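Local coordinates for short afifavidin (Afifella pfennigii, PDB 6HDT), which binds biotin tightly without a covalent bond, as a dimeric member of the avidin/streptavidin family whose biological role is still unclear, at residues 71-76 with 86-91; 22-27 with 124-129. All coordinates share one frame; numbering follows the deposited sequence. Where two conformers were deposited one is given.

Interaction 1 of 2, residues 71-76 with 86-91. With BTN (biotin), chain E.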
loop_
_atom_site.group_PDB
_atom_site.type_symbol
_atom_site.label_atom_id
_atom_site.label_comp_id
_atom_site.label_asym_id
_atom_site.label_seq_id
_atom_site.Cartn_x
_atom_site.Cartn_y
_atom_site.Cartn_z
ATOM N N GLY A 71 0.951 -1.714 5.804
ATOM C CA GLY A 71 1.206 -1.049 4.524
ATOM C C GLY A 71 0.005 -0.214 4.175
ATOM O O GLY A 71 -1.132 -0.628 4.431
ATOM N N PHE A 72 0.251 0.961 3.596
ATOM C CA PHE A 72 -0.846 1.834 3.231
ATOM C C PHE A 72 -0.478 2.763 2.102
ATOM O O PHE A 72 0.684 3.086 1.879
ATOM C CB PHE A 72 -1.387 2.639 4.412
ATOM C CG PHE A 72 -0.341 3.440 5.149
ATOM C CD1 PHE A 72 0.343 2.903 6.231
ATOM C CD2 PHE A 72 -0.088 4.748 4.803
ATOM C CE1 PHE A 72 1.290 3.647 6.902
ATOM C CE2 PHE A 72 0.866 5.500 5.461
ATOM C CZ PHE A 72 1.556 4.947 6.541
ATOM N N THR A 73 -1.515 3.161 1.376
ATOM C CA THR A 73 -1.349 3.982 0.179
ATOM C C THR A 73 -2.147 5.269 0.269
ATOM O O THR A 73 -3.231 5.266 0.827
ATOM C CB THR A 73 -1.781 3.191 -1.053
ATOM O OG1 THR A 73 -0.948 2.049 -1.173
ATOM C CG2 THR A 73 -1.684 4.010 -2.335
ATOM N N VAL A 74 -1.602 6.353 -0.288
ATOM C CA VAL A 74 -2.294 7.634 -0.433
ATOM C C VAL A 74 -2.166 8.072 -1.910
ATOM O O VAL A 74 -1.065 8.184 -2.464
ATOM C CB VAL A 74 -1.685 8.730 0.450
ATOM C CG1 VAL A 74 -2.250 10.102 0.088
ATOM C CG2 VAL A 74 -1.883 8.422 1.916
ATOM N N ALA A 75 -3.309 8.303 -2.524
ATOM C CA ALA A 75 -3.353 8.903 -3.853
ATOM C C ALA A 75 -3.505 10.431 -3.702
ATOM O O ALA A 75 -4.432 10.896 -3.014
ATOM C CB ALA A 75 -4.525 8.321 -4.601
ATOM N N TRP A 76 -2.617 11.215 -4.323
ATOM C CA TRP A 76 -2.555 12.654 -4.032
ATOM C C TRP A 76 -3.570 13.443 -4.858
ATOM O O TRP A 76 -3.199 14.253 -5.698
ATOM C CB TRP A 76 -1.119 13.172 -4.174
ATOM C CG TRP A 76 -0.217 12.471 -3.194
ATOM C CD1 TRP A 76 0.645 11.468 -3.452
ATOM C CD2 TRP A 76 -0.160 12.702 -1.778
ATOM N NE1 TRP A 76 1.264 11.025 -2.255
ATOM C CE2 TRP A 76 0.798 11.803 -1.235
ATOM C CE3 TRP A 76 -0.770 13.633 -0.927
ATOM C CZ2 TRP A 76 1.098 11.774 0.120
ATOM C CZ3 TRP A 76 -0.476 13.580 0.422
ATOM C CH2 TRP A 76 0.471 12.686 0.915
ATOM N N VAL A 86 1.079 8.870 -6.434
ATOM C CA VAL A 86 0.606 7.952 -5.410
ATOM C C VAL A 86 1.802 7.509 -4.584
ATOM O O VAL A 86 2.810 7.136 -5.148
ATOM C CB VAL A 86 -0.025 6.688 -6.034
ATOM C CG1 VAL A 86 -0.400 5.676 -4.964
ATOM C CG2 VAL A 86 -1.209 7.044 -6.901
ATOM N N THR A 87 1.646 7.470 -3.258
ATOM C CA THR A 87 2.692 6.893 -2.354
ATOM C C THR A 87 2.162 5.666 -1.612
ATOM O O THR A 87 1.001 5.602 -1.233
ATOM C CB THR A 87 3.132 7.947 -1.306
ATOM O OG1 THR A 87 3.537 9.157 -1.945
ATOM C CG2 THR A 87 4.248 7.479 -0.395
ATOM N N SER A 88 3.036 4.680 -1.390
ATOM C CA SER A 88 2.744 3.613 -0.435
ATOM C C SER A 88 3.851 3.545 0.583
ATOM O O SER A 88 5.002 3.628 0.250
ATOM C CB SER A 88 2.582 2.257 -1.103
ATOM O OG SER A 88 1.616 2.305 -2.206
ATOM N N TRP A 89 3.466 3.289 1.830
ATOM C CA TRP A 89 4.416 3.102 2.892
ATOM C C TRP A 89 4.292 1.670 3.354
ATOM O O TRP A 89 3.195 1.120 3.353
ATOM C CB TRP A 89 4.053 3.984 4.083
ATOM C CG TRP A 89 4.281 5.441 3.973
ATOM C CD1 TRP A 89 5.290 6.157 4.535
ATOM C CD2 TRP A 89 3.440 6.378 3.311
ATOM N NE1 TRP A 89 5.145 7.482 4.248
ATOM C CE2 TRP A 89 4.012 7.650 3.497
ATOM C CE3 TRP A 89 2.247 6.268 2.585
ATOM C CZ2 TRP A 89 3.429 8.806 3.001
ATOM C CZ3 TRP A 89 1.677 7.435 2.068
ATOM C CH2 TRP A 89 2.263 8.670 2.270
ATOM N N THR A 90 5.387 1.083 3.841
ATOM C CA THR A 90 5.325 -0.257 4.417
ATOM C C THR A 90 6.306 -0.323 5.563
ATOM O O THR A 90 7.379 0.223 5.476
ATOM C CB THR A 90 5.643 -1.357 3.384
ATOM O OG1 THR A 90 5.057 -1.021 2.106
ATOM C CG2 THR A 90 5.140 -2.738 3.863
ATOM N N GLY A 91 5.914 -0.956 6.652
ATOM C CA GLY A 91 6.784 -0.907 7.824
ATOM C C GLY A 91 6.248 -1.694 8.983
ATOM O O GLY A 91 5.362 -2.509 8.860
HETATM C C11 BTN E . 3.583 14.906 -4.349
HETATM O O11 BTN E . 3.593 14.287 -5.430
HETATM O O12 BTN E . 4.433 15.787 -4.081
HETATM C C10 BTN E . 2.501 14.539 -3.347
HETATM C C9 BTN E . 2.963 14.672 -1.897
HETATM C C8 BTN E . 3.985 13.601 -1.509
HETATM C C7 BTN E . 4.544 13.761 -0.098
HETATM C C2 BTN E . 5.535 12.639 0.190
HETATM S S1 BTN E . 4.807 11.041 0.508
HETATM C C6 BTN E . 6.327 10.418 1.166
HETATM C C5 BTN E . 6.929 11.573 1.945
HETATM N N1 BTN E . 6.501 11.599 3.315
HETATM C C3 BTN E . 5.756 12.644 3.670
HETATM O O3 BTN E . 5.325 12.844 4.820
HETATM N N2 BTN E . 5.580 13.421 2.570
HETATM C C4 BTN E . 6.356 12.908 1.451
#

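Interaction 2 of 2, residues 22-27 with 124-129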
loop_
_atom_site.group_PDB
_atom_site.type_symbol
_atom_site.label_atom_id
_atom_site.label_comp_id
_atom_site.label_asym_id
_atom_site.label_seq_id
_atom_site.Cartn_x
_atom_site.Cartn_y
_atom_site.Cartn_z
ATOM N N SER A 22 -3.142 8.630 16.280
ATOM C CA SER A 22 -2.559 9.691 15.474
ATOM C C SER A 22 -1.048 9.740 15.604
ATOM O O SER A 22 -0.445 9.413 16.646
ATOM C CB SER A 22 -3.218 11.060 15.711
ATOM O OG SER A 22 -3.017 11.521 17.025
ATOM N N TRP A 23 -0.448 10.115 14.495
ATOM C CA TRP A 23 0.960 9.966 14.260
ATOM C C TRP A 23 1.544 11.195 13.581
ATOM O O TRP A 23 0.844 11.888 12.841
ATOM C CB TRP A 23 1.195 8.742 13.351
ATOM C CG TRP A 23 0.527 7.499 13.817
ATOM C CD1 TRP A 23 -0.763 7.159 13.614
ATOM C CD2 TRP A 23 1.109 6.441 14.618
ATOM N NE1 TRP A 23 -1.030 5.947 14.202
ATOM C CE2 TRP A 23 0.100 5.487 14.830
ATOM C CE3 TRP A 23 2.383 6.202 15.143
ATOM C CZ2 TRP A 23 0.310 4.319 15.575
ATOM C CZ3 TRP A 23 2.588 5.030 15.888
ATOM C CH2 TRP A 23 1.565 4.114 16.089
ATOM N N VAL A 24 2.848 11.378 13.790
ATOM C CA VAL A 24 3.670 12.402 13.167
ATOM C C VAL A 24 5.001 11.795 12.692
ATOM O O VAL A 24 5.620 10.950 13.357
ATOM C CB VAL A 24 3.900 13.621 14.084
ATOM C CG1 VAL A 24 4.808 13.284 15.257
ATOM C CG2 VAL A 24 4.509 14.770 13.321
ATOM N N ASN A 25 5.426 12.171 11.491
ATOM C CA ASN A 25 6.739 11.727 11.043
ATOM C C ASN A 25 7.809 12.799 11.277
ATOM O O ASN A 25 7.530 13.841 11.866
ATOM C CB ASN A 25 6.706 11.158 9.623
ATOM C CG ASN A 25 6.657 12.223 8.564
ATOM O OD1 ASN A 25 6.920 13.379 8.831
ATOM N ND2 ASN A 25 6.330 11.827 7.344
ATOM N N GLN A 26 9.037 12.505 10.854
ATOM C CA GLN A 26 10.212 13.338 11.148
ATOM C C GLN A 26 10.151 14.700 10.434
ATOM O O GLN A 26 10.813 15.651 10.833
ATOM C CB GLN A 26 11.517 12.593 10.774
ATOM C CG GLN A 26 11.772 12.408 9.271
ATOM C CD GLN A 26 10.810 11.442 8.578
ATOM O OE1 GLN A 26 10.299 10.497 9.181
ATOM N NE2 GLN A 26 10.562 11.677 7.294
ATOM N N ASP A 27 9.361 14.779 9.367
ATOM C CA ASP A 27 9.151 16.033 8.693
ATOM C C ASP A 27 7.878 16.741 9.123
ATOM O O ASP A 27 7.515 17.743 8.527
ATOM C CB ASP A 27 9.127 15.821 7.184
ATOM C CG ASP A 27 10.487 15.424 6.643
ATOM O OD1 ASP A 27 11.470 16.135 6.947
ATOM O OD2 ASP A 27 10.569 14.403 5.932
ATOM N N THR A 124 9.758 7.702 9.644
ATOM C CA THR A 124 9.546 7.159 10.979
ATOM C C THR A 124 8.452 7.980 11.659
ATOM O O THR A 124 8.576 9.214 11.826
ATOM C CB THR A 124 10.822 7.220 11.816
ATOM O OG1 THR A 124 11.838 6.490 11.127
ATOM C CG2 THR A 124 10.598 6.574 13.180
ATOM N N PHE A 125 7.392 7.278 12.063
ATOM C CA PHE A 125 6.238 7.887 12.649
ATOM C C PHE A 125 6.274 7.654 14.133
ATOM O O PHE A 125 6.719 6.591 14.587
ATOM C CB PHE A 125 4.978 7.310 12.056
ATOM C CG PHE A 125 4.797 7.618 10.590
ATOM C CD1 PHE A 125 5.297 6.767 9.644
ATOM C CD2 PHE A 125 4.134 8.756 10.191
ATOM C CE1 PHE A 125 5.110 7.035 8.267
ATOM C CE2 PHE A 125 3.962 9.040 8.844
ATOM C CZ PHE A 125 4.464 8.181 7.894
ATOM N N THR A 126 5.870 8.663 14.893
ATOM C CA THR A 126 5.717 8.465 16.346
ATOM C C THR A 126 4.282 8.714 16.792
ATOM O O THR A 126 3.584 9.630 16.281
ATOM C CB THR A 126 6.707 9.337 17.139
ATOM O OG1 THR A 126 6.420 10.716 16.919
ATOM C CG2 THR A 126 8.150 9.062 16.702
ATOM N N LEU A 127 3.843 7.903 17.761
ATOM C CA LEU A 127 2.483 7.958 18.242
ATOM C C LEU A 127 2.308 9.223 19.047
ATOM O O LEU A 127 3.053 9.466 19.986
ATOM C CB LEU A 127 2.175 6.752 19.140
ATOM C CG LEU A 127 0.765 6.697 19.710
ATOM C CD1 LEU A 127 -0.280 6.557 18.597
ATOM C CD2 LEU A 127 0.673 5.563 20.732
ATOM N N VAL A 128 1.288 9.994 18.703
ATOM C CA VAL A 128 0.937 11.221 19.400
ATOM C C VAL A 128 0.017 10.831 20.536
ATOM O O VAL A 128 -1.097 10.376 20.289
ATOM C CB VAL A 128 0.173 12.168 18.457
ATOM C CG1 VAL A 128 -0.311 13.407 19.204
ATOM C CG2 VAL A 128 1.045 12.539 17.275
ATOM N N ASN A 129 0.497 10.987 21.770
ATOM C CA ASN A 129 -0.290 10.693 22.966
ATOM C C ASN A 129 -1.175 11.871 23.327
ATOM O O ASN A 129 -2.336 11.688 23.703
ATOM C CB ASN A 129 0.633 10.349 24.134
ATOM C CG ASN A 129 1.429 9.081 23.881
ATOM O OD1 ASN A 129 0.857 7.994 23.767
ATOM N ND2 ASN A 129 2.750 9.211 23.773
HETATM O O HOH W 1 -2.776 8.716 19.008
#

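Interaction 1 of 2, residues 71-76 with 86-91
F72 and W89 face each other in an antiparallel beta hairpin of the avidin barrel, built from strands 69-77 and 82-96. They form a hydrogen-bonded pair, with W89 N to F72 O at 2.8 Å; V74 and T87 make the next such pair, and the backbones zip together over the whole run. F72, V74, T87 and W89 turn their side chains to the interior of the barrel, where T87 and W89 reach biotin. F72 CG sits between its own backbone N and carbonyl carbon (chi1 54°), which swings the phenyl ring across to the neighbouring strand. W89 CB rises over that ring's face, 3.9 Å from its centroid. The F72 ring and the five-membered ring of W89 are near parallel, planes 20° apart, but slid so far that they barely overlap, with F72 CE2 3.3 Å from W89 CE3. F72 CE2 and T87 CG2 lie over opposite faces of the W89 indole, whose NE1 donates to D123 of the same chain. V74 packs against the far rim of this indole, CG2 3.7 Å from W89 CZ3. The other branch, V74 CG1, lies over one face of W76, while the valeryl chain of biotin covers the opposite face, sandwiching the indole.

On the other side of the hairpin T73, S88, A75 and V86 are neighbours. Here T73 CG2 presses on V86 CG1 at 3.4 Å, a tight carbon pair, and T73 and S88 bring their hydroxyls together. This side meets the second subunit: V86 packs on F69 of that copy, and S88 OG makes weak hydrogen bonds to its T90 and W89. At the pocket end, W76 NE1 donates in its ring plane to T87 OG1 (3.0 Å, 166° at the hydrogen), and that same oxygen lies 3.3 Å from S1 of biotin.

Interaction 2 of 2, residues 22-27 with 124-129
The bond from V128 N to S22 O (2.8 Å) is almost straight, 171° at the hydrogen, with the donor tilted from the carbonyl plane. A water ties the same two residues again, accepting from S22 N and donating to V128 O. Next along, V24 and T126 form an antiparallel hydrogen-bonded pair, T126 N reaching V24 O at 2.8 Å and V24 N returning to T126 O. Their side chains lie alongside, pointing the same way, with V24 CG1 3.5 Å from T126 OG1. W23 and L127 share the other side of this sheet, where L127 CD1 sits over the indole, 3.9 Å from the centroid of the six-membered ring and 12° off its normal. L127, extended at chi1 (-180°), lies across the indole, its CB also 3.7 Å from W23 CZ3.

Beyond the strand pairing, the N25 side chain runs beside F125, its CB above the phenyl face at 3.9 Å from the centroid. N25 OD1 accepts from D27 N in an Asx turn and from S29 N as well, fixing the amide whose ND2 donates to biotin O3. Q26 bends at chi2 to bring OE1 to T124 N at 2.9 Å, while its NE2 bonds D123 and D27. The pairing joins strand 20-24 to strand 117-127 and so closes the barrel; W23 and F125 reach on to strand 30-35 on one flank and strand 99-110 on the other.

From the N terminus the chain passes helix 7-14 and enters strand 20-24, which with the turn after it supplies residues 22-27, whose partner lies almost a hundred residues on. Strands 30-35, 40-46 and 58-66 follow; after 71-76 a short connection brings 86-91 back alongside, and interaction 1 closes this local hairpin. It is nested inside the long loop that interaction 2 closes, when strand 117-127 returns beside the first strand and the eight-stranded barrel is complete. Their centres are 16 Å apart, yet the two contacts touch, with F125 CZ packing against W89 NE1 at 3.8 Å. Both also reach biotin, so hairpin and barrel seam share one pocket.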